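Local atomic coordinates of alcohol dehydrogenase (Thermus thermophilus, PDB entry 2EIH), a protein that binds a structural-type zinc ion through four cysteines and probably acts as an NAD-dependent oxidoreductase of the zinc-containing alcohol dehydrogenase family. Residues 12-17 and 45-50; 30-35 and 83-88; 115-118 and 124-127; 143-148 and 337-342; 149-154 and 307-312. All coordinates share one frame; numbering follows the deposited sequence.

Contacts 2, 4 and 5 are buried, whereas contacts 1 and 3 are only partly buried. The chemistry follows that division: aliphatic groups meet in contacts 2 and 4, a phenylalanine ring meets aliphatic groups and a carbonyl in contact 5, and an arginine dominates both contact 1 and contact 3. Contacts 2, 3 and 4 share one curled sheet, in which strand 29-38 neighbours both 124-128 and 337-341; probable backbone hydrogen bonds, V32 N to V125 O and V342 N to K35 O, tie them together. Contact 5 adjoins contact 4 through P311 and the probable K337 N to V312 O bond. Contact 1 sits apart from 2, 4 and 5, touching contact 3 through V46.

Contact 1: 12-17 and 45-50; sequences PEVLEV and WVRKGV
R47 reaches out from the last turn of helix 41-48 and lays its side chain across P12, V14 and L15, where a short 3-10 turn leads into strand 15-19. The tight part is the packing on the proline, which runs from R47 CD, 3.4 Å from P12 CA, out to the guanidinium. P12 CD stands over one face of the flat group, off toward its rim, 3.3 Å from R47 NH2. P12 N comes to 3.0 Å from the same R47 NH2, a close van der Waals approach and no hydrogen bond, since a proline nitrogen has no hydrogen to share. The other contacts are ordinary: V14 CG2 lies 3.8 Å from R47 CG, and L15 CD1 is 4.0 Å from R47 CD. With CG anti to the backbone N (chi1 167°), the chain runs straight from the helix toward the turn and then bends at chi3 (60°), which folds the guanidinium over the proline. Its nitrogens are held elsewhere: NH2 by the carbonyl of G10, NE by H326 ND1, and NH1 by a salt bridge to E330. Were this residue an alanine, E330 would probably lose that salt bridge, and a gap would be likely to open beside P12 and V14. The loose side belongs to E13 and K48, which project away from the interface and are exposed, while L15 is buried against strand 2-6. The arrangement joins the small antiparallel sheet at the N-terminal end to a helix of the catalytic domain, as in the medium-chain dehydrogenase fold.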
# COMPACT_ATOMS: atom_id res chain seq x y z
N PRO A 12 12.77 27.68 33.09
CA PRO A 12 12.56 28.70 32.06
C PRO A 12 13.37 29.98 32.27
O PRO A 12 13.66 30.70 31.31
CB PRO A 12 11.05 28.93 32.09
CG PRO A 12 10.66 28.56 33.49
CD PRO A 12 11.49 27.34 33.75
N GLU A 13 13.76 30.24 33.51
CA GLU A 13 14.54 31.43 33.85
C GLU A 13 15.90 31.47 33.16
O GLU A 13 16.54 32.53 33.11
CB GLU A 13 14.72 31.54 35.37
CG GLU A 13 15.17 30.25 36.02
CD GLU A 13 15.34 30.37 37.52
OE1 GLU A 13 14.39 30.83 38.20
OE2 GLU A 13 16.41 30.00 38.03
N VAL A 14 16.36 30.34 32.63
CA VAL A 14 17.65 30.31 31.96
C VAL A 14 17.55 31.01 30.60
O VAL A 14 18.57 31.26 29.95
CB VAL A 14 18.18 28.87 31.71
CG1 VAL A 14 18.14 28.06 32.98
CG2 VAL A 14 17.37 28.19 30.60
N LEU A 15 16.33 31.30 30.17
CA LEU A 15 16.12 31.98 28.89
C LEU A 15 16.24 33.49 29.07
O LEU A 15 15.47 34.11 29.81
CB LEU A 15 14.74 31.61 28.32
CG LEU A 15 14.53 30.15 27.92
CD1 LEU A 15 13.06 29.89 27.62
CD2 LEU A 15 15.38 29.81 26.71
N GLU A 16 17.21 34.09 28.39
CA GLU A 16 17.40 35.52 28.51
C GLU A 16 17.69 36.16 27.16
O GLU A 16 18.15 35.50 26.23
CB GLU A 16 18.54 35.83 29.49
CG GLU A 16 19.89 35.28 29.08
CD GLU A 16 21.03 35.81 29.94
OE1 GLU A 16 21.07 35.49 31.15
OE2 GLU A 16 21.87 36.57 29.41
N VAL A 17 17.42 37.46 27.07
CA VAL A 17 17.65 38.20 25.84
C VAL A 17 19.13 38.59 25.71
O VAL A 17 19.73 39.08 26.66
CB VAL A 17 16.79 39.48 25.81
CG1 VAL A 17 16.98 40.20 24.48
CG2 VAL A 17 15.32 39.11 26.03
N TRP A 45 12.37 20.46 26.36
CA TRP A 45 13.28 19.36 26.63
C TRP A 45 14.73 19.83 26.45
O TRP A 45 15.61 19.45 27.23
CB TRP A 45 12.97 18.17 25.72
CG TRP A 45 11.57 17.66 25.88
CD1 TRP A 45 10.82 17.70 27.02
CD2 TRP A 45 10.75 17.06 24.87
NE1 TRP A 45 9.57 17.18 26.78
CE2 TRP A 45 9.49 16.78 25.47
CE3 TRP A 45 10.93 16.74 23.52
CZ2 TRP A 45 8.43 16.20 24.77
CZ3 TRP A 45 9.87 16.15 22.82
CH2 TRP A 45 8.64 15.89 23.44
N VAL A 46 14.96 20.67 25.45
CA VAL A 46 16.31 21.17 25.23
C VAL A 46 16.69 22.11 26.36
O VAL A 46 17.83 22.09 26.83
CB VAL A 46 16.43 21.91 23.88
CG1 VAL A 46 17.82 22.50 23.74
CG2 VAL A 46 16.16 20.93 22.74
N ARG A 47 15.74 22.92 26.82
CA ARG A 47 16.01 23.84 27.91
C ARG A 47 16.36 23.11 29.20
O ARG A 47 17.33 23.45 29.88
CB ARG A 47 14.82 24.77 28.16
CG ARG A 47 14.93 25.53 29.48
CD ARG A 47 13.81 26.52 29.72
NE ARG A 47 12.46 25.95 29.75
CZ ARG A 47 11.95 25.22 30.74
NH1 ARG A 47 10.70 24.78 30.63
NH2 ARG A 47 12.66 24.92 31.81
N LYS A 48 15.56 22.10 29.55
CA LYS A 48 15.80 21.34 30.77
C LYS A 48 17.09 20.52 30.70
O LYS A 48 17.69 20.22 31.73
CB LYS A 48 14.63 20.40 31.06
CG LYS A 48 13.40 21.10 31.56
CD LYS A 48 12.29 20.10 31.85
CE LYS A 48 11.17 20.76 32.61
NZ LYS A 48 10.03 19.84 32.83
N GLY A 49 17.50 20.16 29.49
CA GLY A 49 18.72 19.38 29.34
C GLY A 49 18.41 17.93 29.03
O GLY A 49 19.31 17.12 28.82
N VAL A 50 17.12 17.60 29.00
CA VAL A 50 16.68 16.25 28.72
C VAL A 50 16.96 15.86 27.28
O VAL A 50 17.05 14.68 26.95
CB VAL A 50 15.17 16.13 28.96
CG1 VAL A 50 14.76 14.67 28.86
CG2 VAL A 50 14.82 16.70 30.32

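Contact 2: 30-35 and 83-88; sequences VRVRLK and DEVVIN
V32 and L34 from strand 29-38 meet V85 and I87 from strand 84-91, and all four are buried. The contact between these segments is apolar. V32 CG1 lies 4.2 Å from V85 CG2, the two valines crossing obliquely. The second pair is closer: L34 CD2 comes to 3.9 Å from I87 CD1, with the two side chains set at about a right angle, so that one methyl at the end of each branch does the touching. V32 holds CG1 anti to the backbone N (chi1 177°), which carries that methyl across to V85.

No hydrogen bond joins the segments, and the nearest CA atoms, those of V32 and V85, stand 8.3 Å apart. Backbone bonding goes to other neighbours: strand 64-72 pairs with both strands, while V30 and V32 bond to L127 and V125 of strand 124-128. L132 of strand 132-134 packs on both V32 and V85, and L127 on I87, filling in around the pair contacts.

Charges stay outside the contact. K35 NZ and E84 OE1 are 6.7 Å apart, too far to touch, and E84 has a salt bridge with K135; R31 pairs with D70 and E24. Two strands of one sheet thus meet through methyl groups alone, consistent with the curled, barrel-like sheet of GroES-like domains, and what holds them here is dispersion and exclusion of water, with no directional bond between the two segments.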
# COMPACT_ATOMS: atom_id res chain seq x y z
N VAL A 30 19.43 30.69 2.78
CA VAL A 30 18.71 31.95 2.83
C VAL A 30 18.50 32.39 4.28
O VAL A 30 18.30 31.56 5.16
CB VAL A 30 17.34 31.83 2.08
CG1 VAL A 30 16.61 30.59 2.55
CG2 VAL A 30 16.51 33.09 2.29
N ARG A 31 18.60 33.70 4.51
CA ARG A 31 18.41 34.25 5.84
C ARG A 31 17.01 34.83 5.91
O ARG A 31 16.62 35.64 5.07
CB ARG A 31 19.43 35.35 6.14
CG ARG A 31 19.23 36.05 7.50
CD ARG A 31 20.38 36.97 7.83
NE ARG A 31 20.38 38.20 7.05
CZ ARG A 31 21.47 38.75 6.54
NH1 ARG A 31 22.66 38.18 6.72
NH2 ARG A 31 21.39 39.88 5.84
N VAL A 32 16.27 34.41 6.92
CA VAL A 32 14.91 34.89 7.07
C VAL A 32 14.81 35.88 8.23
O VAL A 32 15.40 35.68 9.28
CB VAL A 32 13.96 33.70 7.34
CG1 VAL A 32 12.55 34.20 7.58
CG2 VAL A 32 14.01 32.74 6.16
N ARG A 33 14.08 36.97 8.01
CA ARG A 33 13.87 37.93 9.08
C ARG A 33 12.56 37.43 9.69
O ARG A 33 11.50 37.50 9.05
CB ARG A 33 13.70 39.33 8.51
CG ARG A 33 13.74 40.43 9.54
CD ARG A 33 13.83 41.77 8.86
NE ARG A 33 12.59 42.14 8.17
CZ ARG A 33 11.49 42.52 8.81
NH1 ARG A 33 11.47 42.58 10.14
NH2 ARG A 33 10.40 42.84 8.12
N LEU A 34 12.64 36.89 10.90
CA LEU A 34 11.49 36.32 11.60
C LEU A 34 10.45 37.33 12.11
O LEU A 34 10.78 38.45 12.47
CB LEU A 34 11.98 35.47 12.77
CG LEU A 34 12.77 34.22 12.35
CD1 LEU A 34 13.66 33.73 13.48
CD2 LEU A 34 11.80 33.15 11.91
N LYS A 35 9.20 36.90 12.12
CA LYS A 35 8.09 37.72 12.58
C LYS A 35 7.44 37.05 13.79
O LYS A 35 6.96 37.71 14.72
CB LYS A 35 7.05 37.89 11.46
CG LYS A 35 7.40 38.90 10.35
CD LYS A 35 7.75 40.27 10.93
CE LYS A 35 7.82 41.38 9.88
NZ LYS A 35 6.49 41.98 9.55
N ASP A 83 9.73 38.25 0.21
CA ASP A 83 8.83 37.09 0.19
C ASP A 83 8.43 36.59 1.57
O ASP A 83 9.27 36.37 2.42
CB ASP A 83 9.48 35.93 -0.57
CG ASP A 83 9.69 36.23 -2.03
OD1 ASP A 83 10.22 35.35 -2.73
OD2 ASP A 83 9.34 37.34 -2.48
N GLU A 84 7.13 36.40 1.77
CA GLU A 84 6.63 35.90 3.04
C GLU A 84 6.75 34.37 3.02
O GLU A 84 6.37 33.72 2.03
CB GLU A 84 5.19 36.33 3.25
CG GLU A 84 5.00 37.85 3.34
CD GLU A 84 3.67 38.22 3.99
OE1 GLU A 84 3.41 39.42 4.22
OE2 GLU A 84 2.88 37.29 4.27
N VAL A 85 7.30 33.81 4.10
CA VAL A 85 7.53 32.37 4.22
C VAL A 85 7.37 31.79 5.63
O VAL A 85 7.36 32.51 6.63
CB VAL A 85 8.97 32.03 3.74
CG1 VAL A 85 9.16 32.43 2.29
CG2 VAL A 85 10.01 32.75 4.61
N VAL A 86 7.25 30.47 5.68
CA VAL A 86 7.16 29.74 6.94
C VAL A 86 8.33 28.76 6.82
O VAL A 86 8.80 28.47 5.72
CB VAL A 86 5.84 28.95 7.08
CG1 VAL A 86 4.67 29.89 7.00
CG2 VAL A 86 5.74 27.90 5.99
N ILE A 87 8.78 28.26 7.96
CA ILE A 87 9.91 27.34 8.03
C ILE A 87 9.46 25.89 8.11
O ILE A 87 8.48 25.59 8.78
CB ILE A 87 10.75 27.70 9.27
CG1 ILE A 87 11.44 29.05 9.05
CG2 ILE A 87 11.70 26.56 9.60
CD1 ILE A 87 12.01 29.65 10.30
N ASN A 88 10.17 25.01 7.42
CA ASN A 88 9.92 23.56 7.41
C ASN A 88 11.04 23.13 8.37
O ASN A 88 12.19 23.02 7.97
CB ASN A 88 10.20 23.00 6.01
CG ASN A 88 9.37 21.78 5.68
OD1 ASN A 88 9.32 20.82 6.45
ND2 ASN A 88 8.75 21.79 4.51

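Contact 3: 115-118 and 124-127; sequences EHRH and YVVL
In the GroES-like domain the loop after strand 111-112 turns back beside strand 124-128, and here R117 and H118 of the loop meet V125, V126 and L127 of the strand. R117 sends its guanidinium across the backbone of the strand. The carbonyl O of V126 lies over one face of the flat group, 2.9 Å from NH1 of R117, but the angle is too poor for a hydrogen bond. V125 CG2 comes in at the guanidinium edge, 4.2 Å from R117 NH1, while L127 CB stands 3.8 Å from that same R117 NH1. The arginine chain leaves the loop with CG anti to the backbone N (chi1 -171°) and bends at chi3 (72°), turning its flat end over the carbonyl. H118 contributes its backbone: its O is 3.9 Å from V125 CG2.

One water bridges the two segments. It accepts a hydrogen bond from V126 N at 2.9 Å, and a weak one from R117 NH2. V125 and L127 bond through their backbones to strand 29-38.

A leucine in place of R117 is likely to cost the water one of its two donors and to take from the V126 carbonyl the charged group lying against it. The chemistry implies a close but poorly aimed approach, in which the positive charge probably still favours the carbonyl; between these two segments the hydrogen-bonded link runs through one water, and its arginine half is weak.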
# COMPACT_ATOMS: atom_id res chain seq x y z
N GLU A 115 16.96 22.39 17.77
CA GLU A 115 17.30 21.26 18.62
C GLU A 115 18.81 21.15 18.81
O GLU A 115 19.29 20.79 19.88
CB GLU A 115 16.76 19.97 18.01
CG GLU A 115 16.96 18.75 18.89
CD GLU A 115 16.61 17.47 18.17
OE1 GLU A 115 16.68 16.40 18.81
OE2 GLU A 115 16.27 17.53 16.97
N HIS A 116 19.56 21.47 17.76
CA HIS A 116 21.02 21.39 17.82
C HIS A 116 21.66 22.64 17.27
O HIS A 116 22.78 22.99 17.65
CB HIS A 116 21.50 20.18 17.04
CG HIS A 116 21.07 18.88 17.64
ND1 HIS A 116 21.55 18.43 18.86
CD2 HIS A 116 20.17 17.95 17.23
CE1 HIS A 116 20.97 17.29 19.16
NE2 HIS A 116 20.13 16.97 18.19
N ARG A 117 20.95 23.30 16.36
CA ARG A 117 21.42 24.53 15.73
C ARG A 117 20.50 25.67 16.13
O ARG A 117 19.33 25.44 16.44
CB ARG A 117 21.42 24.37 14.21
CG ARG A 117 22.09 25.53 13.52
CD ARG A 117 22.11 25.35 12.01
NE ARG A 117 20.79 25.53 11.40
CZ ARG A 117 20.11 26.67 11.37
NH1 ARG A 117 18.92 26.71 10.79
NH2 ARG A 117 20.61 27.77 11.92
N HIS A 118 21.01 26.90 16.14
CA HIS A 118 20.21 28.06 16.51
C HIS A 118 18.87 28.09 15.80
O HIS A 118 18.79 27.99 14.57
CB HIS A 118 20.96 29.36 16.19
CG HIS A 118 22.02 29.71 17.19
ND1 HIS A 118 22.63 30.95 17.22
CD2 HIS A 118 22.60 28.98 18.18
CE1 HIS A 118 23.53 30.97 18.18
NE2 HIS A 118 23.53 29.79 18.78
N TYR A 124 16.59 36.83 13.21
CA TYR A 124 17.05 36.26 11.95
C TYR A 124 17.48 34.82 12.11
O TYR A 124 17.93 34.40 13.17
CB TYR A 124 18.23 37.06 11.38
CG TYR A 124 17.94 38.50 11.13
CD1 TYR A 124 18.07 39.45 12.16
CD2 TYR A 124 17.53 38.94 9.87
CE1 TYR A 124 17.77 40.79 11.92
CE2 TYR A 124 17.23 40.28 9.64
CZ TYR A 124 17.36 41.20 10.67
OH TYR A 124 17.07 42.52 10.43
N VAL A 125 17.36 34.05 11.03
CA VAL A 125 17.77 32.68 11.08
C VAL A 125 18.15 32.30 9.66
O VAL A 125 17.57 32.78 8.70
CB VAL A 125 16.62 31.77 11.65
CG1 VAL A 125 15.47 31.69 10.65
CG2 VAL A 125 17.16 30.38 11.99
N VAL A 126 19.16 31.45 9.54
CA VAL A 126 19.63 31.03 8.24
C VAL A 126 19.43 29.55 8.10
O VAL A 126 19.88 28.77 8.94
CB VAL A 126 21.12 31.32 8.08
CG1 VAL A 126 21.68 30.53 6.91
CG2 VAL A 126 21.35 32.80 7.87
N LEU A 127 18.73 29.14 7.04
CA LEU A 127 18.52 27.72 6.79
C LEU A 127 18.57 27.41 5.29
O LEU A 127 18.57 28.33 4.47
CB LEU A 127 17.19 27.24 7.40
CG LEU A 127 15.86 27.94 7.21
CD1 LEU A 127 14.74 26.97 7.49
CD2 LEU A 127 15.77 29.14 8.14
O HOH W 1 20.96 30.62 11.65

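Contact 4: 143-148 and 337-342; sequences EAAAIP and KVVLQV
A146 and A145 of segment 143-148 pack on V339 and K337 of strand 337-341, a helix laid against the curled mixed sheet of the catalytic domain. In that sheet the strand runs antiparallel to 29-38 and parallel to 313-318. A146 gives up the largest share of surface, and its single methyl meets both strand residues: A146 CB is 4.2 Å from V339 CG2 and 3.6 Å from K337 CG. V339 fits between the two alanines, turning its other methyl to A145, with V339 CG1 4.4 Å from A145 CB. It is the valine torsion, CG1 anti to the backbone N (chi1 -175°), that leaves both methyls facing the helix. A36 of strand 29-38 touches A145 and V339 as well, closing the packing from the sheet.

The small alanines probably allow the close approach: the CA atoms of A146 and K337 are 6.1 Å apart. No hydrogen bond crosses between the segments, although Q341 reaches back to E142 just before the helical segment. K337 is partly exposed, and its aliphatic part does the packing. Bent at chi2 (77°), its chain runs past the A146 carbonyl, with K337 CD and A146 O 4.0 Å apart.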
# COMPACT_ATOMS: atom_id res chain seq x y z
N GLU A 143 -0.16 32.98 13.06
CA GLU A 143 -0.95 31.83 12.65
C GLU A 143 -0.07 30.93 11.78
O GLU A 143 -0.04 29.70 11.93
CB GLU A 143 -2.19 32.30 11.87
CG GLU A 143 -3.29 32.94 12.73
CD GLU A 143 -4.48 33.44 11.91
OE1 GLU A 143 -5.61 33.46 12.45
OE2 GLU A 143 -4.29 33.79 10.72
N ALA A 144 0.69 31.56 10.88
CA ALA A 144 1.59 30.84 9.99
C ALA A 144 2.64 30.07 10.80
O ALA A 144 2.81 28.86 10.62
CB ALA A 144 2.26 31.81 9.03
N ALA A 145 3.32 30.77 11.71
CA ALA A 145 4.34 30.12 12.53
C ALA A 145 3.80 28.94 13.32
O ALA A 145 4.53 28.01 13.65
CB ALA A 145 4.98 31.12 13.50
N ALA A 146 2.52 28.95 13.62
CA ALA A 146 1.94 27.87 14.40
C ALA A 146 1.70 26.56 13.63
O ALA A 146 1.54 25.51 14.24
CB ALA A 146 0.63 28.34 15.03
N ILE A 147 1.70 26.61 12.30
CA ILE A 147 1.41 25.44 11.49
C ILE A 147 2.37 24.25 11.36
O ILE A 147 2.07 23.15 11.85
CB ILE A 147 1.03 25.86 10.05
CG1 ILE A 147 -0.18 26.77 10.09
CG2 ILE A 147 0.74 24.61 9.19
CD1 ILE A 147 -0.47 27.45 8.77
N PRO A 148 3.54 24.45 10.70
CA PRO A 148 4.55 23.42 10.45
C PRO A 148 4.69 22.23 11.40
O PRO A 148 4.14 21.15 11.14
CB PRO A 148 5.82 24.24 10.30
CG PRO A 148 5.33 25.50 9.70
CD PRO A 148 4.14 25.79 10.57
N LYS A 337 -1.68 26.98 20.16
CA LYS A 337 -0.26 27.31 20.09
C LYS A 337 0.14 28.58 20.86
O LYS A 337 -0.63 29.54 20.93
CB LYS A 337 0.14 27.46 18.62
CG LYS A 337 1.56 27.01 18.27
CD LYS A 337 1.67 25.49 18.20
CE LYS A 337 3.09 25.04 17.92
NZ LYS A 337 3.17 23.56 17.81
N VAL A 338 1.34 28.56 21.43
CA VAL A 338 1.89 29.71 22.14
C VAL A 338 2.90 30.24 21.13
O VAL A 338 3.86 29.55 20.79
CB VAL A 338 2.61 29.30 23.45
CG1 VAL A 338 3.26 30.51 24.09
CG2 VAL A 338 1.61 28.69 24.40
N VAL A 339 2.66 31.45 20.64
CA VAL A 339 3.52 32.06 19.65
C VAL A 339 4.20 33.33 20.11
O VAL A 339 3.56 34.26 20.61
CB VAL A 339 2.75 32.41 18.35
CG1 VAL A 339 3.73 32.93 17.31
CG2 VAL A 339 2.02 31.19 17.84
N LEU A 340 5.50 33.36 19.88
CA LEU A 340 6.33 34.51 20.21
C LEU A 340 6.34 35.44 19.01
O LEU A 340 6.44 34.99 17.86
CB LEU A 340 7.76 34.03 20.48
CG LEU A 340 8.26 33.85 21.92
CD1 LEU A 340 7.18 33.29 22.83
CD2 LEU A 340 9.50 32.96 21.90
N GLN A 341 6.23 36.73 19.28
CA GLN A 341 6.26 37.75 18.25
C GLN A 341 7.65 38.36 18.30
O GLN A 341 8.03 38.96 19.30
CB GLN A 341 5.22 38.83 18.54
CG GLN A 341 3.78 38.37 18.37
CD GLN A 341 2.81 39.38 18.93
OE1 GLN A 341 2.92 39.78 20.08
NE2 GLN A 341 1.83 39.79 18.12
N VAL A 342 8.40 38.18 17.22
CA VAL A 342 9.77 38.69 17.14
C VAL A 342 9.79 40.12 16.65
O VAL A 342 10.17 41.04 17.37
CB VAL A 342 10.61 37.84 16.18
CG1 VAL A 342 12.02 38.37 16.11
CG2 VAL A 342 10.59 36.40 16.62

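Contact 5: 149-154 and 307-312; sequences LTFLTA and GKLKPV
F151, on the first turns of helix 148-161, pushes its ring against L309, K310 and P311 in the loop that leads from helix 297-306 to strand 313-318. The loop starts with a Schellman motif: G307, with positive phi, is its C-prime residue and ends the helix, K308 N bonding back to F303 O. Helix 148-161 comes just ahead of the parallel six-stranded sheet of the Rossmann-type domain, and the loop runs back into the mixed sheet of the catalytic domain, so the contact lies where the two parts of the chain join.

The apolar contacts come first. F151 CE2 is 4.2 Å from L309 CB, and on the other side of the ring tip F151 CE1 is 4.0 Å from P311 CA and 4.4 Å from P311 CB. The ring thus spans two loop residues, while A182 and I300 pack on it from helices 180-189 and 297-306. P311 in turn rests on A146 and E143 of the preceding helix.

The polar side is sparse. No hydrogen bond links the two segments; K310 N is bonded to Q185 OE1 of helix 180-189, and K310 starts away from helix 148-161 and is exposed. With CG anti to the carbonyl carbon (chi1 -83°), F151 extends from the helix toward the loop and brings its far edge to the backbone: F151 CZ approaches K310 O, near the ring plane, at 3.7 Å.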
# COMPACT_ATOMS: atom_id res chain seq x y z
N LEU A 149 5.45 22.40 12.48
CA LEU A 149 5.70 21.33 13.43
C LEU A 149 4.48 20.47 13.79
O LEU A 149 4.49 19.25 13.57
CB LEU A 149 6.34 21.91 14.71
CG LEU A 149 7.16 21.10 15.74
CD1 LEU A 149 6.37 19.88 16.19
CD2 LEU A 149 8.50 20.69 15.17
N THR A 150 3.41 21.06 14.33
CA THR A 150 2.26 20.23 14.69
C THR A 150 1.50 19.66 13.50
O THR A 150 1.10 18.51 13.53
CB THR A 150 1.25 20.96 15.61
OG1 THR A 150 0.96 22.27 15.09
CG2 THR A 150 1.78 21.07 17.03
N PHE A 151 1.28 20.46 12.46
CA PHE A 151 0.57 19.90 11.33
C PHE A 151 1.30 18.73 10.67
O PHE A 151 0.68 17.76 10.26
CB PHE A 151 0.18 20.98 10.32
CG PHE A 151 -1.07 21.69 10.69
CD1 PHE A 151 -1.04 22.73 11.60
CD2 PHE A 151 -2.30 21.22 10.25
CE1 PHE A 151 -2.22 23.29 12.09
CE2 PHE A 151 -3.49 21.76 10.73
CZ PHE A 151 -3.44 22.80 11.66
N LEU A 152 2.62 18.80 10.59
CA LEU A 152 3.37 17.70 9.99
C LEU A 152 3.29 16.44 10.83
O LEU A 152 3.18 15.35 10.30
CB LEU A 152 4.84 18.10 9.81
CG LEU A 152 5.07 19.10 8.67
CD1 LEU A 152 6.40 19.80 8.87
CD2 LEU A 152 5.04 18.36 7.34
N THR A 153 3.36 16.60 12.15
CA THR A 153 3.31 15.47 13.05
C THR A 153 1.93 14.83 13.04
O THR A 153 1.80 13.62 13.01
CB THR A 153 3.66 15.91 14.48
OG1 THR A 153 4.99 16.42 14.50
CG2 THR A 153 3.54 14.75 15.45
N ALA A 154 0.89 15.67 13.04
CA ALA A 154 -0.47 15.18 13.02
C ALA A 154 -0.77 14.49 11.68
O ALA A 154 -1.54 13.54 11.62
CB ALA A 154 -1.44 16.33 13.23
N GLY A 307 -8.73 27.04 3.59
CA GLY A 307 -9.49 27.16 4.81
C GLY A 307 -9.98 25.82 5.30
O GLY A 307 -10.83 25.76 6.19
N LYS A 308 -9.48 24.73 4.73
CA LYS A 308 -9.93 23.41 5.15
C LYS A 308 -9.18 22.98 6.42
O LYS A 308 -9.62 22.07 7.13
CB LYS A 308 -9.70 22.40 4.04
CG LYS A 308 -10.60 22.62 2.83
CD LYS A 308 -10.24 21.67 1.70
CE LYS A 308 -11.23 21.73 0.55
NZ LYS A 308 -10.83 20.80 -0.55
N LEU A 309 -8.07 23.65 6.68
CA LEU A 309 -7.26 23.37 7.86
C LEU A 309 -6.83 24.71 8.42
O LEU A 309 -6.46 25.61 7.66
CB LEU A 309 -6.01 22.58 7.47
CG LEU A 309 -6.15 21.14 6.98
CD1 LEU A 309 -4.77 20.63 6.61
CD2 LEU A 309 -6.77 20.28 8.07
N LYS A 310 -6.87 24.88 9.73
CA LYS A 310 -6.42 26.17 10.27
C LYS A 310 -5.71 26.06 11.59
O LYS A 310 -6.08 25.26 12.45
CB LYS A 310 -7.60 27.13 10.38
CG LYS A 310 -8.71 26.67 11.29
CD LYS A 310 -9.85 27.65 11.23
CE LYS A 310 -10.86 27.39 12.33
NZ LYS A 310 -12.01 28.34 12.24
N PRO A 311 -4.66 26.86 11.79
CA PRO A 311 -3.91 26.82 13.04
C PRO A 311 -4.70 27.49 14.15
O PRO A 311 -5.54 28.34 13.89
CB PRO A 311 -2.65 27.59 12.70
CG PRO A 311 -3.22 28.70 11.86
CD PRO A 311 -4.11 27.90 10.90
N VAL A 312 -4.41 27.12 15.38
CA VAL A 312 -5.09 27.72 16.51
C VAL A 312 -4.07 28.38 17.42
O VAL A 312 -3.31 27.71 18.12
CB VAL A 312 -5.91 26.67 17.25
CG1 VAL A 312 -6.47 27.25 18.54
CG2 VAL A 312 -7.04 26.19 16.35